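Local atomic coordinates of amino acid ABC transporter, periplasmic amino acid-binding protein (PDB entry 4Z9N), a protein that probably binds amino acids or related small solutes in the periplasm for an ABC transporter, and can hold glutathione. Residues G100-F114 / E206-Q219. Residues are numbered along the deposited sequence; the frame is centred on the assembly and turned at random.
With NA (sodium ion), chain K.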
ATOM      1  N   GLY D 100       6.362 -10.991  14.880  1.00 17.12           N
ATOM      2  CA  GLY D 100       4.987 -11.014  15.343  1.00 19.75           C
ATOM      3  C   GLY D 100       4.309  -9.662  15.162  1.00 17.20           C
ATOM      4  O   GLY D 100       3.388  -9.306  15.918  1.00 20.14           O
ATOM      5  N   LEU D 101       4.761  -8.919  14.160  1.00 15.55           N
ATOM      6  CA  LEU D 101       4.238  -7.578  13.896  1.00 17.53           C
ATOM      7  C   LEU D 101       3.602  -7.470  12.509  1.00 17.47           C
ATOM      8  O   LEU D 101       3.929  -8.230  11.592  1.00 18.79           O
ATOM      9  CB  LEU D 101       5.347  -6.530  14.036  1.00 18.69           C
ATOM     10  CG  LEU D 101       6.100  -6.477  15.376  1.00 21.42           C
ATOM     11  CD1 LEU D 101       7.134  -5.355  15.357  1.00 19.78           C
ATOM     12  CD2 LEU D 101       5.143  -6.335  16.575  1.00 19.99           C
ATOM     13  N   ASP D 102       2.690  -6.514  12.372  1.00 13.76           N
ATOM     14  CA  ASP D 102       2.096  -6.174  11.079  1.00 13.36           C
ATOM     15  C   ASP D 102       2.227  -4.665  10.857  1.00 16.23           C
ATOM     16  O   ASP D 102       2.555  -3.901  11.772  1.00 16.16           O
ATOM     17  CB  ASP D 102       0.610  -6.563  11.017  1.00 16.15           C
ATOM     18  CG  ASP D 102       0.379  -8.021  10.653  1.00 20.52           C
ATOM     19  OD1 ASP D 102       1.203  -8.628   9.943  1.00 20.65           O
ATOM     20  OD2 ASP D 102      -0.656  -8.560  11.089  1.00 25.08           O
ATOM     21  N   PHE D 103       1.924  -4.233   9.645  1.00 14.42           N
ATOM     22  CA  PHE D 103       2.007  -2.818   9.294  1.00 14.92           C
ATOM     23  C   PHE D 103       0.672  -2.392   8.721  1.00 14.65           C
ATOM     24  O   PHE D 103       0.134  -3.061   7.839  1.00 20.65           O
ATOM     25  CB  PHE D 103       3.146  -2.577   8.300  1.00 17.10           C
ATOM     26  CG  PHE D 103       4.498  -2.886   8.868  1.00 12.86           C
ATOM     27  CD1 PHE D 103       5.002  -4.188   8.848  1.00 12.59           C
ATOM     28  CD2 PHE D 103       5.260  -1.886   9.449  1.00 13.59           C
ATOM     29  CE1 PHE D 103       6.246  -4.468   9.403  1.00 15.60           C
ATOM     30  CE2 PHE D 103       6.500  -2.169   9.994  1.00 15.55           C
ATOM     31  CZ  PHE D 103       6.986  -3.444   9.979  1.00 13.49           C
ATOM     32  N   ALA D 104       0.135  -1.291   9.230  1.00 13.71           N
ATOM     33  CA  ALA D 104      -1.218  -0.885   8.883  1.00 15.81           C
ATOM     34  C   ALA D 104      -1.232   0.090   7.705  1.00 17.55           C
ATOM     35  O   ALA D 104      -2.291   0.417   7.172  1.00 19.46           O
ATOM     36  CB  ALA D 104      -1.899  -0.278  10.085  1.00 14.57           C
ATOM     37  N   GLY D 105      -0.056   0.532   7.273  1.00 11.16           N
ATOM     38  CA  GLY D 105       0.011   1.555   6.238  1.00 11.68           C
ATOM     39  C   GLY D 105       1.394   2.186   6.220  1.00 13.78           C
ATOM     40  O   GLY D 105       2.199   1.930   7.110  1.00 13.50           O
ATOM     41  N   ILE D 106       1.654   2.991   5.195  1.00 11.64           N
ATOM     42  CA  ILE D 106       2.929   3.660   5.007  1.00 10.90           C
ATOM     43  C   ILE D 106       2.646   5.157   5.049  1.00 11.38           C
ATOM     44  O   ILE D 106       2.019   5.684   4.145  1.00 11.75           O
ATOM     45  CB  ILE D 106       3.596   3.249   3.680  1.00 12.32           C
ATOM     46  CG1 ILE D 106       4.060   1.784   3.725  1.00 10.07           C
ATOM     47  CG2 ILE D 106       4.773   4.173   3.351  1.00 13.34           C
ATOM     48  CD1 ILE D 106       4.231   1.178   2.328  1.00 11.99           C
ATOM     49  N   ASN D 107       3.076   5.837   6.104  1.00 12.84           N
ATOM     50  CA  ASN D 107       2.730   7.249   6.188  1.00 13.12           C
ATOM     51  C   ASN D 107       3.805   8.144   5.570  1.00 13.98           C
ATOM     52  O   ASN D 107       3.587   9.331   5.393  1.00 13.47           O
ATOM     53  CB  ASN D 107       2.414   7.653   7.646  1.00 12.97           C
ATOM     54  CG  ASN D 107       3.611   7.606   8.584  1.00 16.42           C
ATOM     55  OD1 ASN D 107       4.609   6.914   8.361  1.00 14.05           O
ATOM     56  ND2 ASN D 107       3.484   8.328   9.691  1.00 13.66           N
ATOM     57  N   TYR D 108       4.947   7.573   5.199  1.00 12.33           N
ATOM     58  CA  TYR D 108       5.968   8.378   4.546  1.00 14.11           C
ATOM     59  C   TYR D 108       6.920   7.457   3.794  1.00 13.42           C
ATOM     60  O   TYR D 108       7.572   6.626   4.415  1.00 13.12           O
ATOM     61  CB  TYR D 108       6.737   9.228   5.577  1.00 13.58           C
ATOM     62  CG  TYR D 108       7.657  10.237   4.931  1.00 14.41           C
ATOM     63  CD1 TYR D 108       8.932   9.875   4.515  1.00 13.38           C
ATOM     64  CD2 TYR D 108       7.235  11.538   4.702  1.00 19.03           C
ATOM     65  CE1 TYR D 108       9.763  10.781   3.899  1.00 15.14           C
ATOM     66  CE2 TYR D 108       8.056  12.452   4.086  1.00 16.27           C
ATOM     67  CZ  TYR D 108       9.317  12.064   3.683  1.00 19.15           C
ATOM     68  OH  TYR D 108      10.135  12.967   3.057  1.00 17.71           O
ATOM     69  N   TYR D 109       6.970   7.589   2.464  1.00 11.24           N
ATOM     70  CA  TYR D 109       7.952   6.854   1.657  1.00 13.34           C
ATOM     71  C   TYR D 109       9.265   7.611   1.670  1.00 12.44           C
ATOM     72  O   TYR D 109       9.309   8.745   1.238  1.00 13.95           O
ATOM     73  CB  TYR D 109       7.486   6.684   0.213  1.00 12.50           C
ATOM     74  CG  TYR D 109       6.232   5.850   0.056  1.00 12.96           C
ATOM     75  CD1 TYR D 109       4.982   6.434   0.165  1.00 13.07           C
ATOM     76  CD2 TYR D 109       6.303   4.485  -0.188  1.00 13.44           C
ATOM     77  CE1 TYR D 109       3.824   5.685   0.024  1.00 14.32           C
ATOM     78  CE2 TYR D 109       5.154   3.724  -0.328  1.00 10.26           C
ATOM     79  CZ  TYR D 109       3.920   4.334  -0.215  1.00 14.99           C
ATOM     80  OH  TYR D 109       2.773   3.587  -0.366  1.00 17.32           O
ATOM     81  N   ASP D 110      10.333   6.977   2.158  1.00 11.54           N
ATOM     82  CA  ASP D 110      11.645   7.626   2.192  1.00 13.69           C
ATOM     83  C   ASP D 110      12.697   6.705   1.550  1.00 13.11           C
ATOM     84  O   ASP D 110      12.371   5.636   1.025  1.00 11.15           O
ATOM     85  CB  ASP D 110      12.035   7.961   3.634  1.00 14.63           C
ATOM     86  CG  ASP D 110      12.880   9.215   3.740  1.00 17.52           C
ATOM     87  OD1 ASP D 110      13.335   9.716   2.690  1.00 14.98           O
ATOM     88  OD2 ASP D 110      13.072   9.701   4.880  1.00 16.74           O
ATOM     89  N   GLY D 111      13.946   7.147   1.558  1.00 12.34           N
ATOM     90  CA  GLY D 111      15.056   6.353   1.060  1.00 15.26           C
ATOM     91  C   GLY D 111      16.305   6.797   1.797  1.00 15.94           C
ATOM     92  O   GLY D 111      16.348   7.924   2.304  1.00 16.36           O
ATOM     93  N   GLN D 112      17.313   5.934   1.868  1.00 11.23           N
ATOM     94  CA  GLN D 112      18.545   6.264   2.604  1.00 13.98           C
ATOM     95  C   GLN D 112      19.473   7.173   1.809  1.00 14.37           C
ATOM     96  O   GLN D 112      19.662   6.978   0.603  1.00 15.22           O
ATOM     97  CB  GLN D 112      19.282   4.979   2.978  1.00 12.76           C
ATOM     98  CG  GLN D 112      20.609   5.173   3.691  1.00 11.89           C
ATOM     99  CD  GLN D 112      21.131   3.865   4.247  1.00 15.44           C
ATOM    100  OE1 GLN D 112      20.405   2.868   4.295  1.00 13.98           O
ATOM    101  NE2 GLN D 112      22.397   3.850   4.674  1.00 14.58           N
ATOM    102  N   GLY D 113      20.061   8.159   2.490  1.00 13.17           N
ATOM    103  CA  GLY D 113      21.004   9.063   1.863  1.00 15.59           C
ATOM    104  C   GLY D 113      22.203   9.349   2.749  1.00 16.23           C
ATOM    105  O   GLY D 113      22.354   8.752   3.828  1.00 16.25           O
ATOM    106  N   PHE D 114      23.063  10.241   2.270  1.00 17.77           N
ATOM    107  CA  PHE D 114      24.300  10.628   2.952  1.00 17.94           C
ATOM    108  C   PHE D 114      24.408  12.141   3.074  1.00 17.92           C
ATOM    109  O   PHE D 114      24.051  12.865   2.151  1.00 19.76           O
ATOM    110  CB  PHE D 114      25.525  10.104   2.197  1.00 17.28           C
ATOM    111  CG  PHE D 114      25.600   8.619   2.138  1.00 17.73           C
ATOM    112  CD1 PHE D 114      24.963   7.921   1.114  1.00 18.70           C
ATOM    113  CD2 PHE D 114      26.275   7.914   3.122  1.00 18.12           C
ATOM    114  CE1 PHE D 114      25.021   6.548   1.063  1.00 18.03           C
ATOM    115  CE2 PHE D 114      26.339   6.531   3.084  1.00 18.96           C
ATOM    116  CZ  PHE D 114      25.708   5.848   2.049  1.00 18.92           C
ATOM    117  N   GLU D 206      22.481  10.912  -4.002  1.00 19.75           N
ATOM    118  CA  GLU D 206      22.201   9.473  -4.071  1.00 21.22           C
ATOM    119  C   GLU D 206      21.195   8.980  -3.023  1.00 21.70           C
ATOM    120  O   GLU D 206      21.280   9.324  -1.840  1.00 22.47           O
ATOM    121  CB  GLU D 206      23.504   8.673  -3.930  1.00 25.22           C
ATOM    122  CG  GLU D 206      24.404   8.679  -5.174  1.00 28.81           C
ATOM    123  CD  GLU D 206      25.216   9.957  -5.335  1.00 26.81           C
ATOM    124  OE1 GLU D 206      25.205  10.807  -4.419  1.00 23.34           O
ATOM    125  OE2 GLU D 206      25.881  10.102  -6.389  1.00 28.79           O
ATOM    126  N   ILE D 207      20.246   8.164  -3.480  1.00 16.19           N
ATOM    127  CA  ILE D 207      19.309   7.466  -2.604  1.00 15.20           C
ATOM    128  C   ILE D 207      19.549   5.990  -2.789  1.00 15.97           C
ATOM    129  O   ILE D 207      19.365   5.483  -3.894  1.00 17.84           O
ATOM    130  CB  ILE D 207      17.862   7.833  -2.924  1.00 23.18           C
ATOM    131  CG1 ILE D 207      17.652   9.330  -2.694  1.00 27.46           C
ATOM    132  CG2 ILE D 207      16.887   6.947  -2.123  1.00 22.49           C
ATOM    133  CD1 ILE D 207      16.368   9.860  -3.255  1.00 33.73           C
ATOM    134  N   ILE D 208      19.956   5.288  -1.727  1.00 14.18           N
ATOM    135  CA  ILE D 208      20.469   3.938  -1.911  1.00 16.19           C
ATOM    136  C   ILE D 208      19.529   2.839  -1.427  1.00 19.21           C
ATOM    137  O   ILE D 208      19.904   1.675  -1.447  1.00 17.04           O
ATOM    138  CB  ILE D 208      21.851   3.764  -1.228  1.00 15.67           C
ATOM    139  CG1 ILE D 208      21.723   3.780   0.297  1.00 16.45           C
ATOM    140  CG2 ILE D 208      22.819   4.846  -1.701  1.00 16.11           C
ATOM    141  CD1 ILE D 208      22.962   3.231   1.035  1.00 17.75           C
ATOM    142  N   SER D 209      18.318   3.191  -1.005  1.00 12.61           N
ATOM    143  CA  SER D 209      17.389   2.172  -0.505  1.00 13.46           C
ATOM    144  C   SER D 209      15.964   2.663  -0.591  1.00 15.95           C
ATOM    145  O   SER D 209      15.728   3.857  -0.754  1.00 14.04           O
ATOM    146  CB  SER D 209      17.701   1.821   0.944  1.00 17.09           C
ATOM    147  OG  SER D 209      17.333   2.907   1.779  1.00 13.57           O
ATOM    148  N   LYS D 210      15.027   1.728  -0.468  1.00 12.71           N
ATOM    149  CA  LYS D 210      13.632   2.054  -0.210  1.00 10.90           C
ATOM    150  C   LYS D 210      13.379   1.989   1.292  1.00 10.81           C
ATOM    151  O   LYS D 210      13.706   0.984   1.940  1.00 11.56           O
ATOM    152  CB  LYS D 210      12.702   1.081  -0.942  1.00 10.51           C
ATOM    153  CG  LYS D 210      12.706   1.264  -2.454  1.00 11.97           C
ATOM    154  CD  LYS D 210      11.795   0.237  -3.132  1.00 10.44           C
ATOM    155  CE  LYS D 210      12.475  -1.126  -3.172  1.00 12.30           C
ATOM    156  NZ  LYS D 210      11.677  -2.042  -4.092  1.00 10.87           N
ATOM    157  N   GLU D 211      12.809   3.053   1.853  1.00 11.07           N
ATOM    158  CA  GLU D 211      12.519   3.084   3.286  1.00 11.16           C
ATOM    159  C   GLU D 211      11.093   3.564   3.529  1.00 11.58           C
ATOM    160  O   GLU D 211      10.851   4.725   3.878  1.00 11.68           O
ATOM    161  CB  GLU D 211      13.510   3.985   4.048  1.00 14.28           C
ATOM    162  CG  GLU D 211      14.969   3.707   3.761  1.00 14.49           C
ATOM    163  CD  GLU D 211      15.593   2.583   4.592  1.00 16.97           C
ATOM    164  OE1 GLU D 211      14.939   2.016   5.499  1.00 13.01           O
ATOM    165  OE2 GLU D 211      16.779   2.275   4.322  1.00 19.01           O
ATOM    166  N   PRO D 212      10.120   2.674   3.307  1.00 11.15           N
ATOM    167  CA  PRO D 212       8.734   3.048   3.592  1.00 10.91           C
ATOM    168  C   PRO D 212       8.440   3.016   5.102  1.00 11.18           C
ATOM    169  O   PRO D 212       8.508   1.954   5.732  1.00 12.50           O
ATOM    170  CB  PRO D 212       7.928   1.995   2.810  1.00 10.46           C
ATOM    171  CG  PRO D 212       8.855   0.771   2.785  1.00 11.00           C
ATOM    172  CD  PRO D 212      10.237   1.373   2.628  1.00 11.83           C
ATOM    173  N   PHE D 213       8.135   4.179   5.682  1.00 11.75           N
ATOM    174  CA  PHE D 213       7.860   4.270   7.126  1.00 13.96           C
ATOM    175  C   PHE D 213       6.486   3.671   7.392  1.00 14.03           C
ATOM    176  O   PHE D 213       5.504   4.111   6.786  1.00 13.79           O
ATOM    177  CB  PHE D 213       7.884   5.725   7.615  1.00 12.98           C
ATOM    178  CG  PHE D 213       9.237   6.388   7.533  1.00 13.24           C
ATOM    179  CD1 PHE D 213      10.357   5.678   7.107  1.00 13.97           C
ATOM    180  CD2 PHE D 213       9.387   7.722   7.901  1.00 14.12           C
ATOM    181  CE1 PHE D 213      11.614   6.299   7.025  1.00 16.70           C
ATOM    182  CE2 PHE D 213      10.635   8.363   7.820  1.00 15.95           C
ATOM    183  CZ  PHE D 213      11.758   7.633   7.398  1.00 16.00           C
ATOM    184  N   GLY D 214       6.411   2.690   8.286  1.00 14.52           N
ATOM    185  CA  GLY D 214       5.170   1.953   8.501  1.00 13.87           C
ATOM    186  C   GLY D 214       4.515   2.160   9.847  1.00 15.89           C
ATOM    187  O   GLY D 214       5.182   2.374  10.844  1.00 14.60           O
ATOM    188  N   LEU D 215       3.184   2.159   9.844  1.00 16.41           N
ATOM    189  CA  LEU D 215       2.394   2.204  11.062  1.00 15.48           C
ATOM    190  C   LEU D 215       2.372   0.808  11.650  1.00 13.99           C
ATOM    191  O   LEU D 215       1.723  -0.089  11.110  1.00 15.61           O
ATOM    192  CB  LEU D 215       0.983   2.702  10.748  1.00 16.09           C
ATOM    193  CG  LEU D 215       1.003   4.040  10.000  1.00 15.49           C
ATOM    194  CD1 LEU D 215      -0.393   4.429   9.587  1.00 19.97           C
ATOM    195  CD2 LEU D 215       1.645   5.137  10.846  1.00 16.27           C
ATOM    196  N   THR D 216       3.095   0.611  12.747  1.00 14.45           N
ATOM    197  CA  THR D 216       3.473  -0.743  13.143  1.00 14.40           C
ATOM    198  C   THR D 216       2.644  -1.222  14.329  1.00 16.94           C
ATOM    199  O   THR D 216       2.531  -0.515  15.313  1.00 18.22           O
ATOM    200  CB  THR D 216       4.973  -0.776  13.472  1.00 17.40           C
ATOM    201  OG1 THR D 216       5.684  -0.177  12.378  1.00 15.76           O
ATOM    202  CG2 THR D 216       5.466  -2.211  13.676  1.00 14.46           C
ATOM    203  N   VAL D 217       2.024  -2.394  14.200  1.00 15.31           N
ATOM    204  CA  VAL D 217       1.186  -2.966  15.256  1.00 16.32           C
ATOM    205  C   VAL D 217       1.555  -4.434  15.461  1.00 16.38           C
ATOM    206  O   VAL D 217       2.271  -5.025  14.647  1.00 15.61           O
ATOM    207  CB  VAL D 217      -0.328  -2.848  14.943  1.00 18.71           C
ATOM    208  CG1 VAL D 217      -0.797  -1.384  14.942  1.00 17.68           C
ATOM    209  CG2 VAL D 217      -0.656  -3.521  13.610  1.00 20.67           C
ATOM    210  N   ARG D 218       1.052  -5.021  16.539  1.00 19.23           N
ATOM    211  CA  ARG D 218       1.215  -6.458  16.760  1.00 17.75           C
ATOM    212  C   ARG D 218       0.314  -7.234  15.799  1.00 21.76           C
ATOM    213  O   ARG D 218      -0.776  -6.782  15.471  1.00 21.87           O
ATOM    214  CB  ARG D 218       0.887  -6.827  18.214  1.00 19.22           C
ATOM    215  CG  ARG D 218       1.871  -6.266  19.223  1.00 19.80           C
ATOM    216  CD  ARG D 218       1.519  -6.685  20.648  1.00 21.42           C
ATOM    217  NE  ARG D 218       0.258  -6.115  21.100  1.00 22.26           N
ATOM    218  CZ  ARG D 218       0.133  -4.906  21.637  1.00 23.60           C
ATOM    219  NH1 ARG D 218       1.193  -4.124  21.781  1.00 22.45           N
ATOM    220  NH2 ARG D 218      -1.059  -4.470  22.011  1.00 23.55           N
ATOM    221  N   GLN D 219       0.778  -8.399  15.346  1.00 19.79           N
ATOM    222  CA  GLN D 219      -0.096  -9.379  14.689  1.00 19.92           C
ATOM    223  C   GLN D 219      -1.189  -9.876  15.636  1.00 19.70           C
ATOM    224  O   GLN D 219      -1.089  -9.720  16.852  1.00 24.42           O
ATOM    225  CB  GLN D 219       0.720 -10.577  14.180  1.00 23.38           C
ATOM    226  CG  GLN D 219       1.622 -10.229  13.013  1.00 27.44           C
ATOM    227  CD  GLN D 219       2.434 -11.407  12.486  1.00 27.53           C
ATOM    228  OE1 GLN D 219       3.022 -11.331  11.395  1.00 24.35           O
ATOM    229  NE2 GLN D 219       2.474 -12.497  13.255  1.00 25.29           N
TER
HETATM  230 NA    NA K 405       3.273  -9.676   9.573  1.00 13.31          NA
HETATM  231  O   HOH W   1      22.685  10.943  -0.515  1.00 26.89           O
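F213 lies beside Y108, both side chains pointing the same way. F213 CD2 is 3.8 Å from Y108 CB, and the ring planes are 34° apart. With CG beside its own backbone N (chi1 -66°), the F213 ring runs on to D110, where its CZ is 3.5 Å from D110 OD2. The hydrogen bond of D110 OD2 goes to S186. F213 is part of the glutathione pocket and touches the ligand, as does E211. L215 sits at a beta bulge. L215 O accepts a 2.7 Å hydrogen bond from A104 N, in the carbonyl plane. Its N donates to G105 O, one residue further on. This shifts the antiparallel register between F103 and I106. L215 CD2 packs against the N107 amide, whose main polar partner is D45, and Y48 of helix 44-57 touches both side chains. Strands 101-117 and 211-218 run from one lobe to the other, as the crossover strands of the periplasmic binding protein fold do. The extended Q112 chain lies along I208 and S209, and T182 is the main partner of its amide. Q112 CG is 3.8 Å from I208 CG1. Q112 N donates to S209 OG, 3.0 Å away. S209 OG in turn donates to E211 OE2, while E211 OE1 is hydrogen-bonded to T90 and T142. I208 CD1 also meets F114 CE1, at 3.9 Å. At the far end, L101 O and D102 OD1 bind a sodium ion together with the Q219 side chain. D96 of the same chain and D226 of the second subunit complete the site, so the metal bridges the two chains.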